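Local coordinates for protein putative oxidoreductase molybdopterin-binding subunit (Sulfolobus tokodaii, PDB 4ZOH) that binds a pterin cytosine dinucleotide cofactor and probably serves as the catalytic subunit of an oxidoreductase of the xanthine dehydrogenase and aldehyde oxidase family, at residues A451-D456 / A493-S498; T486-G491 / S661-G666; P564-G569 / G666-G671. One frame throughout, in Å; residues are numbered along the deposited sequence.

How the contacts relate
The three contacts illustrate how distant pieces of chain are brought together around one cofactor, two of the contacts touching it. From the N terminus, helix 446-458 comes first and meets helix 486-512 in contact 1, which closes a loop of 36 residues. Before that loop is complete, the start of helix 486-512 has opened contact 2, closed only 169 residues later by the loop 661-666, so the two cross. Contact 3 opens at 564-569, the lead into strand 568-577, and closes at 666-671 in the loop before helix 673-688, again crossing contact 2; it follows contact 1 in series. Contacts 1 and 2 touch where Leu495 packs on Thr665. Contacts 2 and 3 share Gly666.

Contact 1. Residues A451-D456 / A493-S498; sequences AQIAAD and AVLLAS
Ile453 and Ala454 of helix 446-458 pack against Val494, Leu495 and Ser498 of helix 486-512 in a buried helix-helix contact, with the Ile453 side chain about 7 Å from the bound cofactor and no hydrogen bond between the two segments. Over these short segments the helices run in nearly the same direction, 27° apart, and their axes approach to 9.0 Å. The CG2 methyl of Ile453 is the main projection. Because it stands anti to the backbone N, it is carried across to the other helix, where it meets Val494 CG1 at 3.9 Å. It is pressed harder on Leu495 CD1, at 3.5 Å, tighter than usual carbon packing; the Leu495 side chain lies roughly at right angles to that of Ile453. The next residue, Ala454, offers only its CB, which rests 3.4 Å from Ser498 OG, one turn beyond Val494. That hydroxyl can face a methyl group because its polar need is met at home: with chi1 at -61° it folds back to donate to Val494 O at 2.9 Å. The same carbonyl also receives Ser498 N, from the other face of its plane. Strand 465-468 lies against Ala454, while strand 553-559 covers the far flank of helix 486-512 at Ala493, Leu496 and Ala497; helix 446-458 adds Phe450 and Val457 at the ends of the interface.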
loop_
_atom_site.group_PDB
_atom_site.type_symbol
_atom_site.label_atom_id
_atom_site.label_comp_id
_atom_site.label_asym_id
_atom_site.label_seq_id
_atom_site.Cartn_x
_atom_site.Cartn_y
_atom_site.Cartn_z
ATOM N N ALA A 451 20.563 17.598 -2.570
ATOM C CA ALA A 451 20.628 17.549 -4.019
ATOM C C ALA A 451 21.626 18.673 -4.517
ATOM O O ALA A 451 22.461 18.395 -5.348
ATOM C CB ALA A 451 19.237 17.726 -4.610
ATOM N N GLN A 452 21.553 19.870 -3.953
ATOM C CA GLN A 452 22.540 20.982 -4.224
ATOM C C GLN A 452 24.007 20.555 -3.957
ATOM O O GLN A 452 24.907 20.751 -4.822
ATOM C CB GLN A 452 22.239 22.207 -3.327
ATOM C CG GLN A 452 20.865 22.804 -3.509
ATOM C CD GLN A 452 20.550 23.859 -2.446
ATOM O OE1 GLN A 452 19.693 23.639 -1.596
ATOM N NE2 GLN A 452 21.246 25.042 -2.511
ATOM N N ILE A 453 24.244 19.946 -2.787
ATOM C CA ILE A 453 25.571 19.379 -2.436
ATOM C C ILE A 453 26.050 18.321 -3.443
ATOM O O ILE A 453 27.154 18.448 -3.989
ATOM C CB ILE A 453 25.637 18.865 -0.985
ATOM C CG1 ILE A 453 25.516 20.037 -0.016
ATOM C CG2 ILE A 453 26.923 18.095 -0.696
ATOM C CD1 ILE A 453 25.131 19.591 1.418
ATOM N N ALA A 454 25.232 17.298 -3.713
ATOM C CA ALA A 454 25.683 16.209 -4.547
ATOM C C ALA A 454 25.870 16.691 -6.002
ATOM O O ALA A 454 26.771 16.237 -6.671
ATOM C CB ALA A 454 24.729 15.005 -4.508
ATOM N N ALA A 455 24.995 17.569 -6.481
ATOM C CA ALA A 455 25.125 18.081 -7.835
ATOM C C ALA A 455 26.433 18.932 -8.006
ATOM O O ALA A 455 27.105 18.796 -9.018
ATOM C CB ALA A 455 23.873 18.853 -8.250
ATOM N N ASP A 456 26.794 19.749 -7.017
ATOM C CA ASP A 456 28.088 20.471 -7.029
ATOM C C ASP A 456 29.271 19.529 -7.105
ATOM O O ASP A 456 30.119 19.719 -7.980
ATOM C CB ASP A 456 28.236 21.456 -5.850
ATOM C CG ASP A 456 27.424 22.758 -6.053
ATOM O OD1 ASP A 456 26.660 22.900 -7.032
ATOM O OD2 ASP A 456 27.549 23.681 -5.237
ATOM N N ALA A 493 27.898 13.638 5.307
ATOM C CA ALA A 493 27.860 12.250 4.767
ATOM C C ALA A 493 27.560 12.260 3.228
ATOM O O ALA A 493 28.153 11.492 2.431
ATOM C CB ALA A 493 26.882 11.363 5.579
ATOM N N VAL A 494 26.649 13.146 2.812
ATOM C CA VAL A 494 26.302 13.288 1.366
ATOM C C VAL A 494 27.565 13.700 0.533
ATOM O O VAL A 494 27.858 13.159 -0.540
ATOM C CB VAL A 494 25.077 14.254 1.203
ATOM C CG1 VAL A 494 24.932 14.804 -0.238
ATOM C CG2 VAL A 494 23.749 13.589 1.673
ATOM N N LEU A 495 28.341 14.628 1.085
ATOM C CA LEU A 495 29.541 15.134 0.432
ATOM C C LEU A 495 30.581 13.995 0.262
ATOM O O LEU A 495 31.094 13.767 -0.849
ATOM C CB LEU A 495 30.034 16.293 1.306
ATOM C CG LEU A 495 30.738 17.534 0.849
ATOM C CD1 LEU A 495 30.373 17.979 -0.538
ATOM C CD2 LEU A 495 30.412 18.616 1.875
ATOM N N LEU A 496 30.843 13.232 1.331
ATOM C CA LEU A 496 31.715 12.056 1.248
ATOM C C LEU A 496 31.275 11.011 0.211
ATOM O O LEU A 496 32.103 10.501 -0.584
ATOM C CB LEU A 496 31.848 11.384 2.631
ATOM C CG LEU A 496 32.545 12.170 3.767
ATOM C CD1 LEU A 496 32.502 11.360 5.054
ATOM C CD2 LEU A 496 34.011 12.492 3.369
ATOM N N ALA A 497 29.962 10.715 0.159
ATOM C CA ALA A 497 29.535 9.623 -0.716
ATOM C C ALA A 497 29.637 10.082 -2.121
ATOM O O ALA A 497 30.033 9.310 -2.997
ATOM C CB ALA A 497 28.110 9.202 -0.414
ATOM N N SER A 498 29.237 11.338 -2.367
ATOM C CA SER A 498 29.305 11.885 -3.742
ATOM C C SER A 498 30.760 11.899 -4.224
ATOM O O SER A 498 31.023 11.574 -5.356
ATOM C CB SER A 498 28.730 13.304 -3.757
ATOM O OG SER A 498 27.381 13.262 -3.362
#

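Contact 2. Residues T486-G491 / S661-G666; sequences TVTIGG and SPHPTG. With MCN (pterin cytosine dinucleotide), chain D.
Thr488 and Ile489, in the first turns of helix 486-512, grip the ring of His663, and this is the tight half of the contact. The CG2 methyl of Thr488 comes to 3.4 Å from His663 CD2, approaching the ring obliquely. Ile489 starts out pointing elsewhere, but its bent chain (chi2 -48°) swings CD1 back over one face of the imidazole, 3.9 Å from the centroid and 19° off the ring normal, a CH-pi contact. His663 ND1 is hydrogen-bonded to Tyr558 OH, which should help fix the rotation of the ring. Further along the helix, Thr665 CG2 lies 3.7 Å from Gly491 C, a close approach to bare backbone made possible by the missing side chain at Gly491. The hydroxyls of Thr488 and Thr665 both go to Ser667 OG instead of to each other.

On the other side the packing gives way to solvent. Pro662 and Pro664 are exposed at the outer rim of the loop, whose shape is kept by its own bonds: His663 N donates to Ser661 OG at 3.2 Å in an ST turn, while the Ser661 hydroxyl is also hydrogen-bonded to Ser667 O, and a type I turn runs from His663 to Gly666.

Toward the cofactor, the helix start is occupied by the pyrophosphate. Thr486 holds O1B of the cofactor through both its backbone N and, at 2.7 Å, its OG1, while Val487 N meets O1A of the cofactor almost straight, at 2.9 Å and 169°. Backbone N-H groups of a helix N terminus turned to a phosphate are a classic anion-binding arrangement, here serving the dinucleotide pocket of a molybdopterin-binding domain.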
loop_
_atom_site.group_PDB
_atom_site.type_symbol
_atom_site.label_atom_id
_atom_site.label_comp_id
_atom_site.label_asym_id
_atom_site.label_seq_id
_atom_site.Cartn_x
_atom_site.Cartn_y
_atom_site.Cartn_z
ATOM N N THR A 486 20.851 18.024 10.563
ATOM C CA THR A 486 20.674 17.306 9.289
ATOM C C THR A 486 21.494 17.852 8.134
ATOM O O THR A 486 22.219 17.070 7.457
ATOM C CB THR A 486 19.213 17.234 8.899
ATOM O OG1 THR A 486 18.494 16.637 9.975
ATOM C CG2 THR A 486 19.049 16.449 7.664
ATOM N N VAL A 487 21.438 19.165 7.896
ATOM C CA VAL A 487 22.212 19.638 6.726
ATOM C C VAL A 487 23.739 19.508 7.017
ATOM O O VAL A 487 24.541 19.213 6.129
ATOM C CB VAL A 487 21.806 21.067 6.239
ATOM C CG1 VAL A 487 22.432 22.135 7.132
ATOM C CG2 VAL A 487 22.231 21.235 4.756
ATOM N N THR A 488 24.118 19.668 8.276
ATOM C CA THR A 488 25.546 19.652 8.622
ATOM C C THR A 488 26.130 18.238 8.641
ATOM O O THR A 488 27.089 17.948 7.919
ATOM C CB THR A 488 25.731 20.349 9.972
ATOM O OG1 THR A 488 25.208 21.644 9.836
ATOM C CG2 THR A 488 27.237 20.508 10.353
ATOM N N ILE A 489 25.598 17.390 9.533
ATOM C CA ILE A 489 26.104 16.005 9.661
ATOM C C ILE A 489 25.639 15.113 8.499
ATOM O O ILE A 489 26.435 14.334 7.857
ATOM C CB ILE A 489 25.676 15.397 11.016
ATOM C CG1 ILE A 489 26.057 16.319 12.195
ATOM C CG2 ILE A 489 26.353 14.036 11.186
ATOM C CD1 ILE A 489 27.505 16.862 12.196
ATOM N N GLY A 490 24.337 15.193 8.201
ATOM C CA GLY A 490 23.821 14.416 7.090
ATOM C C GLY A 490 24.405 14.957 5.782
ATOM O O GLY A 490 24.694 14.193 4.861
ATOM N N GLY A 491 24.595 16.275 5.675
ATOM C CA GLY A 491 25.162 16.816 4.388
ATOM C C GLY A 491 26.638 16.435 4.230
ATOM O O GLY A 491 27.130 16.155 3.107
ATOM N N SER A 661 31.724 25.859 10.594
ATOM C CA SER A 661 31.861 24.703 11.460
ATOM C C SER A 661 33.109 23.964 10.994
ATOM O O SER A 661 33.616 24.237 9.904
ATOM C CB SER A 661 30.604 23.814 11.334
ATOM O OG SER A 661 30.701 23.106 10.131
ATOM N N PRO A 662 33.634 23.018 11.794
ATOM C CA PRO A 662 34.771 22.235 11.206
ATOM C C PRO A 662 34.343 21.165 10.168
ATOM O O PRO A 662 35.195 20.501 9.578
ATOM C CB PRO A 662 35.442 21.571 12.421
ATOM C CG PRO A 662 34.438 21.683 13.557
ATOM C CD PRO A 662 33.459 22.789 13.244
ATOM N N HIS A 663 33.044 20.997 9.938
ATOM C CA HIS A 663 32.565 19.904 9.065
ATOM C C HIS A 663 32.764 20.237 7.581
ATOM O O HIS A 663 32.826 21.420 7.204
ATOM C CB HIS A 663 31.071 19.634 9.379
ATOM C CG HIS A 663 30.827 19.323 10.835
ATOM N ND1 HIS A 663 31.269 18.155 11.441
ATOM C CD2 HIS A 663 30.243 20.053 11.811
ATOM C CE1 HIS A 663 30.901 18.156 12.718
ATOM N NE2 HIS A 663 30.301 19.311 12.971
ATOM N N PRO A 664 32.831 19.203 6.730
ATOM C CA PRO A 664 33.055 19.436 5.300
ATOM C C PRO A 664 32.025 20.372 4.642
ATOM O O PRO A 664 32.305 20.920 3.596
ATOM C CB PRO A 664 32.967 18.021 4.661
ATOM C CG PRO A 664 33.284 17.089 5.778
ATOM C CD PRO A 664 32.898 17.778 7.088
ATOM N N THR A 665 30.862 20.573 5.238
ATOM C CA THR A 665 29.907 21.506 4.648
ATOM C C THR A 665 30.230 22.943 5.092
ATOM O O THR A 665 29.761 23.870 4.450
ATOM C CB THR A 665 28.445 21.186 5.037
ATOM O OG1 THR A 665 28.332 21.266 6.466
ATOM C CG2 THR A 665 28.080 19.782 4.561
ATOM N N GLY A 666 30.988 23.106 6.194
ATOM C CA GLY A 666 31.162 24.431 6.866
ATOM C C GLY A 666 29.948 25.007 7.596
ATOM O O GLY A 666 30.018 26.086 8.246
HETATM N N1 MCN D . 20.202 25.289 6.349
HETATM C C2 MCN D . 21.109 25.838 5.457
HETATM N N3 MCN D . 22.335 26.288 5.870
HETATM C C4 MCN D . 22.651 26.191 7.221
HETATM C C5 MCN D . 21.747 25.644 8.131
HETATM C C6 MCN D . 20.514 25.161 7.691
HETATM O O2 MCN D . 20.877 25.945 4.249
HETATM N N4 MCN D . 23.832 26.627 7.601
HETATM C "C1'" MCN D . 18.927 24.813 5.809
HETATM C C2D MCN D . 19.044 23.328 5.458
HETATM O "O2'" MCN D . 19.397 23.107 4.126
HETATM C "C3'" MCN D . 17.629 22.842 5.626
HETATM C C4D MCN D . 17.307 23.502 6.902
HETATM O O4D MCN D . 17.916 24.860 6.788
HETATM O "O3'" MCN D . 16.771 23.280 4.630
HETATM C "C5'" MCN D . 18.041 22.477 7.746
HETATM O "O5'" MCN D . 18.222 22.898 8.972
HETATM P PA MCN D . 19.218 22.160 10.023
HETATM O O1A MCN D . 20.192 21.206 9.535
HETATM O O2A MCN D . 19.634 23.392 10.776
HETATM O O3A MCN D . 17.984 21.477 10.950
HETATM P PB MCN D . 17.338 20.048 10.571
HETATM O O1B MCN D . 18.183 18.976 11.240
HETATM O O2B MCN D . 17.063 19.823 9.149
HETATM O O3B MCN D . 15.986 20.222 11.265
HETATM C C10 MCN D . 15.732 19.853 12.649
HETATM C "C9'" MCN D . 15.045 20.979 13.382
HETATM C "C8'" MCN D . 14.535 20.586 14.665
HETATM S "S8'" MCN D . 15.604 19.845 15.847
HETATM C "C7'" MCN D . 13.266 20.875 15.066
HETATM S "S7'" MCN D . 12.656 20.527 16.706
HETATM C "C6'" MCN D . 12.342 21.617 14.231
HETATM C C7 MCN D . 13.119 22.379 13.107
HETATM O "O9'" MCN D . 14.009 21.448 12.524
HETATM N "N5'" MCN D . 11.249 20.799 13.707
HETATM C C4A MCN D . 10.602 21.062 12.483
HETATM N "N8'" MCN D . 12.167 22.864 12.061
HETATM C C4B MCN D . 11.074 22.141 11.682
HETATM N "N1'" MCN D . 10.484 22.483 10.534
HETATM C "C2'" MCN D . 9.452 21.766 10.098
HETATM N "N2'" MCN D . 8.905 22.115 8.953
HETATM N "N3'" MCN D . 8.904 20.665 10.837
HETATM C "C4'" MCN D . 9.476 20.304 12.079
HETATM O "O4'" MCN D . 8.991 19.344 12.747
#

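Contact 3. Residues P564-G569 / G666-G671; sequences PTTPYG and GSKGIG. With MCN (pterin cytosine dinucleotide), chain D.
Lys668 reaches from the cofactor-binding loop to the chain entering strand 568-577, and its ammonium group makes the one hydrogen bond across the contact: NZ donates to Thr566 O at 2.8 Å, approaching from above the carbonyl plane (56° out of it). The charge is paired with Asp381, whose carboxylate forms a salt bridge with NZ and is also hydrogen-bonded to the hydroxyls of Thr565 and Thr566.

Van der Waals contacts line the way. The lysine chain, extended beyond CG, passes obliquely across Thr565, whose CG2 lies 3.7 Å from Lys668 CB and whose OG1 comes to 3.3 Å from Lys668 CE. Next to it, Pro567 CG sits 3.3 Å from Gly669 O. A methionine in place of Lys668 would probably leave Asp381 without its charged mate and Thr566 O without this donor.

The remaining bonds hold the cofactor. Lys668 O accepts from the cytosine amino N4 of the cofactor at 3.0 Å, and Ile670 N and Gly671 N, at 2.8 and 2.9 Å, converge on its phosphate oxygen O2A. Consecutive backbone N-H groups clasping a phosphate mark this glycine-rich loop as part of the dinucleotide pocket.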
loop_
_atom_site.group_PDB
_atom_site.type_symbol
_atom_site.label_atom_id
_atom_site.label_comp_id
_atom_site.label_asym_id
_atom_site.label_seq_id
_atom_site.Cartn_x
_atom_site.Cartn_y
_atom_site.Cartn_z
ATOM N N PRO A 564 29.690 19.651 19.353
ATOM C CA PRO A 564 28.643 20.392 18.638
ATOM C C PRO A 564 29.177 21.791 18.133
ATOM O O PRO A 564 29.879 22.470 18.869
ATOM C CB PRO A 564 27.551 20.588 19.711
ATOM C CG PRO A 564 27.829 19.565 20.788
ATOM C CD PRO A 564 29.184 18.940 20.552
ATOM N N THR A 565 28.894 22.154 16.885
ATOM C CA THR A 565 29.219 23.465 16.329
ATOM C C THR A 565 28.183 24.492 16.770
ATOM O O THR A 565 26.982 24.170 16.904
ATOM C CB THR A 565 29.342 23.395 14.813
ATOM O OG1 THR A 565 29.990 24.571 14.317
ATOM C CG2 THR A 565 27.950 23.195 14.115
ATOM N N THR A 566 28.638 25.727 17.025
ATOM C CA THR A 566 27.806 26.714 17.755
ATOM C C THR A 566 27.460 27.974 16.912
ATOM O O THR A 566 28.349 28.805 16.688
ATOM C CB THR A 566 28.512 27.150 19.069
ATOM O OG1 THR A 566 29.798 27.737 18.738
ATOM C CG2 THR A 566 28.706 25.915 20.055
ATOM N N PRO A 567 26.191 28.103 16.387
ATOM C CA PRO A 567 25.822 29.393 15.750
ATOM C C PRO A 567 25.457 30.359 16.847
ATOM O O PRO A 567 25.270 29.939 17.992
ATOM C CB PRO A 567 24.557 29.045 14.957
ATOM C CG PRO A 567 23.902 27.969 15.792
ATOM C CD PRO A 567 25.097 27.110 16.232
ATOM N N TYR A 568 25.291 31.626 16.487
ATOM C CA TYR A 568 24.968 32.692 17.432
ATOM C C TYR A 568 24.297 33.810 16.634
ATOM O O TYR A 568 24.427 33.881 15.404
ATOM C CB TYR A 568 26.279 33.223 18.116
ATOM C CG TYR A 568 27.327 33.696 17.104
ATOM C CD1 TYR A 568 27.449 35.065 16.771
ATOM C CD2 TYR A 568 28.154 32.780 16.434
ATOM C CE1 TYR A 568 28.411 35.479 15.843
ATOM C CE2 TYR A 568 29.088 33.185 15.492
ATOM C CZ TYR A 568 29.200 34.542 15.188
ATOM O OH TYR A 568 30.100 34.944 14.231
ATOM N N GLY A 569 23.582 34.697 17.311
ATOM C CA GLY A 569 23.111 35.877 16.634
ATOM C C GLY A 569 22.440 36.840 17.546
ATOM O O GLY A 569 22.440 36.646 18.754
ATOM N N GLY A 666 30.988 23.106 6.194
ATOM C CA GLY A 666 31.162 24.431 6.866
ATOM C C GLY A 666 29.948 25.007 7.596
ATOM O O GLY A 666 30.018 26.086 8.246
ATOM N N SER A 667 28.821 24.288 7.529
ATOM C CA SER A 667 27.535 24.782 8.047
ATOM C C SER A 667 27.300 24.454 9.535
ATOM O O SER A 667 27.811 23.476 10.046
ATOM C CB SER A 667 26.405 24.110 7.226
ATOM O OG SER A 667 26.309 22.710 7.532
ATOM N N LYS A 668 26.485 25.255 10.207
ATOM C CA LYS A 668 25.993 24.982 11.527
ATOM C C LYS A 668 24.471 24.941 11.386
ATOM O O LYS A 668 23.923 25.474 10.393
ATOM C CB LYS A 668 26.390 26.117 12.529
ATOM C CG LYS A 668 27.885 26.472 12.403
ATOM C CD LYS A 668 28.376 27.435 13.496
ATOM C CE LYS A 668 29.898 27.706 13.406
ATOM N NZ LYS A 668 30.252 28.454 14.676
ATOM N N GLY A 669 23.792 24.391 12.408
ATOM C CA GLY A 669 22.365 24.298 12.375
ATOM C C GLY A 669 21.603 25.547 12.693
ATOM O O GLY A 669 21.972 26.329 13.612
ATOM N N ILE A 670 20.484 25.715 11.991
ATOM C CA ILE A 670 19.566 26.795 12.265
ATOM C C ILE A 670 18.153 26.293 12.612
ATOM O O ILE A 670 17.239 27.100 12.975
ATOM C CB ILE A 670 19.466 27.711 10.981
ATOM C CG1 ILE A 670 18.856 29.093 11.352
ATOM C CG2 ILE A 670 18.583 27.020 9.895
ATOM C CD1 ILE A 670 19.057 30.223 10.338
ATOM N N GLY A 671 17.913 24.974 12.505
ATOM C CA GLY A 671 16.501 24.471 12.726
ATOM C C GLY A 671 15.881 24.986 13.993
ATOM O O GLY A 671 14.646 25.232 14.052
HETATM N N1 MCN D . 20.202 25.289 6.349
HETATM C C2 MCN D . 21.109 25.838 5.457
HETATM N N3 MCN D . 22.335 26.288 5.870
HETATM C C4 MCN D . 22.651 26.191 7.221
HETATM C C5 MCN D . 21.747 25.644 8.131
HETATM C C6 MCN D . 20.514 25.161 7.691
HETATM O O2 MCN D . 20.877 25.945 4.249
HETATM N N4 MCN D . 23.832 26.627 7.601
HETATM C "C1'" MCN D . 18.927 24.813 5.809
HETATM C C2D MCN D . 19.044 23.328 5.458
HETATM O "O2'" MCN D . 19.397 23.107 4.126
HETATM C "C3'" MCN D . 17.629 22.842 5.626
HETATM C C4D MCN D . 17.307 23.502 6.902
HETATM O O4D MCN D . 17.916 24.860 6.788
HETATM O "O3'" MCN D . 16.771 23.280 4.630
HETATM C "C5'" MCN D . 18.041 22.477 7.746
HETATM O "O5'" MCN D . 18.222 22.898 8.972
HETATM P PA MCN D . 19.218 22.160 10.023
HETATM O O1A MCN D . 20.192 21.206 9.535
HETATM O O2A MCN D . 19.634 23.392 10.776
HETATM O O3A MCN D . 17.984 21.477 10.950
HETATM P PB MCN D . 17.338 20.048 10.571
HETATM O O1B MCN D . 18.183 18.976 11.240
HETATM O O2B MCN D . 17.063 19.823 9.149
HETATM O O3B MCN D . 15.986 20.222 11.265
HETATM C C10 MCN D . 15.732 19.853 12.649
HETATM C "C9'" MCN D . 15.045 20.979 13.382
HETATM C "C8'" MCN D . 14.535 20.586 14.665
HETATM S "S8'" MCN D . 15.604 19.845 15.847
HETATM C "C7'" MCN D . 13.266 20.875 15.066
HETATM S "S7'" MCN D . 12.656 20.527 16.706
HETATM C "C6'" MCN D . 12.342 21.617 14.231
HETATM C C7 MCN D . 13.119 22.379 13.107
HETATM O "O9'" MCN D . 14.009 21.448 12.524
HETATM N "N5'" MCN D . 11.249 20.799 13.707
HETATM C C4A MCN D . 10.602 21.062 12.483
HETATM N "N8'" MCN D . 12.167 22.864 12.061
HETATM C C4B MCN D . 11.074 22.141 11.682
HETATM N "N1'" MCN D . 10.484 22.483 10.534
HETATM C "C2'" MCN D . 9.452 21.766 10.098
HETATM N "N2'" MCN D . 8.905 22.115 8.953
HETATM N "N3'" MCN D . 8.904 20.665 10.837
HETATM C "C4'" MCN D . 9.476 20.304 12.079
HETATM O "O4'" MCN D . 8.991 19.344 12.747
#